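Long-range contact in EF-P arginine 32 rhamnosyl-transferase (Pseudomonas putida KT2440, PDB 5NV8), which belongs to the EarP family of elongation factor P arginine rhamnosyltransferases and is seen here with 2'-deoxy-thymidine-beta-L-rhamnose bound: residues Trp35-Arg39 and Ala66-Ala70. Numbering follows the deposited sequence.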
loop_
_atom_site.group_PDB
_atom_site.type_symbol
_atom_site.label_atom_id
_atom_site.label_comp_id
_atom_site.label_asym_id
_atom_site.label_seq_id
_atom_site.Cartn_x
_atom_site.Cartn_y
_atom_site.Cartn_z
ATOM N N TRP A 35 -5.648 -2.447 12.928
ATOM C CA TRP A 35 -6.606 -1.347 12.964
ATOM C C TRP A 35 -7.550 -1.389 11.768
ATOM O O TRP A 35 -8.718 -1.005 11.889
ATOM C CB TRP A 35 -5.857 -0.011 13.032
ATOM C CG TRP A 35 -6.704 1.224 12.888
ATOM C CD1 TRP A 35 -6.500 2.254 12.016
ATOM C CD2 TRP A 35 -7.866 1.573 13.654
ATOM N NE1 TRP A 35 -7.467 3.215 12.179
ATOM C CE2 TRP A 35 -8.319 2.822 13.178
ATOM C CE3 TRP A 35 -8.572 0.950 14.689
ATOM C CZ2 TRP A 35 -9.444 3.460 13.702
ATOM C CZ3 TRP A 35 -9.689 1.584 15.206
ATOM C CH2 TRP A 35 -10.115 2.824 14.710
ATOM N N ARG A 36 -7.076 -1.866 10.613
ATOM C CA ARG A 36 -7.954 -1.999 9.452
ATOM C C ARG A 36 -8.949 -3.137 9.644
ATOM O O ARG A 36 -10.146 -2.982 9.374
ATOM C CB ARG A 36 -7.125 -2.220 8.184
ATOM C CG ARG A 36 -7.966 -2.436 6.941
ATOM C CD ARG A 36 -7.110 -2.553 5.683
ATOM N NE ARG A 36 -6.149 -1.458 5.545
ATOM C CZ ARG A 36 -6.477 -0.200 5.267
ATOM N NH1 ARG A 36 -7.748 0.142 5.101
ATOM N NH2 ARG A 36 -5.530 0.721 5.159
ATOM N N LEU A 37 -8.470 -4.292 10.114
ATOM C CA LEU A 37 -9.352 -5.438 10.306
ATOM C C LEU A 37 -10.381 -5.176 11.400
ATOM O O LEU A 37 -11.545 -5.570 11.267
ATOM C CB LEU A 37 -8.524 -6.681 10.633
ATOM C CG LEU A 37 -9.280 -7.928 11.092
ATOM C CD1 LEU A 37 -10.220 -8.417 10.004
ATOM C CD2 LEU A 37 -8.303 -9.019 11.487
ATOM N N ALA A 38 -9.974 -4.500 12.480
ATOM C CA ALA A 38 -10.869 -4.308 13.621
ATOM C C ALA A 38 -12.078 -3.453 13.257
ATOM O O ALA A 38 -13.197 -3.739 13.701
ATOM C CB ALA A 38 -10.105 -3.686 14.789
ATOM N N ARG A 39 -11.881 -2.396 12.463
ATOM C CA ARG A 39 -13.020 -1.587 12.035
ATOM C C ARG A 39 -13.948 -2.383 11.126
ATOM O O ARG A 39 -15.172 -2.229 11.189
ATOM C CB ARG A 39 -12.551 -0.327 11.308
ATOM C CG ARG A 39 -11.450 0.441 11.987
ATOM C CD ARG A 39 -11.255 1.795 11.321
ATOM N NE ARG A 39 -11.129 1.706 9.867
ATOM C CZ ARG A 39 -9.973 1.554 9.226
ATOM N NH1 ARG A 39 -8.839 1.471 9.909
ATOM N NH2 ARG A 39 -9.948 1.487 7.903
ATOM N N ALA A 66 -13.701 6.779 12.408
ATOM C CA ALA A 66 -14.524 5.619 12.096
ATOM C C ALA A 66 -14.124 4.475 13.022
ATOM O O ALA A 66 -12.991 3.998 12.970
ATOM C CB ALA A 66 -14.366 5.239 10.648
ATOM N N ASP A 67 -15.047 4.051 13.885
ATOM C CA ASP A 67 -14.643 3.224 15.013
ATOM C C ASP A 67 -15.687 2.209 15.457
ATOM O O ASP A 67 -15.944 1.218 14.764
ATOM C CB ASP A 67 -14.287 4.126 16.193
ATOM C CG ASP A 67 -13.002 3.727 16.852
ATOM O OD1 ASP A 67 -12.776 2.513 16.985
ATOM O OD2 ASP A 67 -12.219 4.619 17.236
ATOM N N ALA A 68 -16.284 2.469 16.622
ATOM C CA ALA A 68 -17.019 1.484 17.412
ATOM C C ALA A 68 -16.127 0.316 17.829
ATOM O O ALA A 68 -16.627 -0.757 18.187
ATOM C CB ALA A 68 -18.268 0.979 16.678
ATOM N N THR A 69 -14.810 0.523 17.795
ATOM C CA THR A 69 -13.821 -0.457 18.227
ATOM C C THR A 69 -13.251 -0.029 19.572
ATOM O O THR A 69 -12.878 1.134 19.750
ATOM C CB THR A 69 -12.688 -0.589 17.203
ATOM O OG1 THR A 69 -13.218 -0.992 15.934
ATOM C CG2 THR A 69 -11.647 -1.604 17.669
ATOM N N ALA A 70 -13.183 -0.971 20.516
ATOM C CA ALA A 70 -12.620 -0.703 21.839
ATOM C C ALA A 70 -11.121 -0.996 21.803
ATOM O O ALA A 70 -10.647 -2.059 22.206
ATOM C CB ALA A 70 -13.334 -1.526 22.904
HETATM O O HOH W 1 -16.165 0.112 12.190
#
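Ala-38 and Thr-69 form the close-packed part of this contact, the methyl CB of Ala-38 lying 3.9 Å from Thr-69 CG2. The Thr-69 side chain points at the helix; its chi1 of -59° sets CG2 anti to the nitrogen and OG1 anti to the carbonyl carbon, bringing OG1 over the Ala-38 carbonyl and close to Arg-39 CA.

Beside this patch, the benzo end of the Trp-35 indole reaches Ala-66 and Asp-67, with CZ3 also near Thr-69 CB. CH2 comes within 3.5 Å of Asp-67 OD1, the carboxylate standing at the ring edge with its plane turned 70° from the indole. That same OD1 accepts a bond from Thr-69 N (3.0 Å), closing an Asx turn. Arg-39 CD lies against one face of the indole, 3.4 Å above its plane. Ala-66 O sits where the two meet, 3.3 Å from Arg-39 CD and close to Trp-35 CH2.

The outer side is looser: Ala-66 and Asp-67 are exposed, and a water 2.7 Å from Arg-39 O and 2.8 Å from Asp-67 O donates to both, joining the two backbones.

At this surface contact the loop crosses helix 30-43, which with strands 17-20 and 48-51 belongs to an N-terminal half consistent with a GT-B-like two-domain fold; the Trp-35 side chain is about 7 Å from the bound 2'-deoxy-thymidine-beta-L-rhamnose. Val-49 of strand 48-51 packs against both Ala-38 and Thr-69, while Arg-39 NH1 is hydrogen-bonded to Gln-268 of helix 268-277, which Trp-35 also touches.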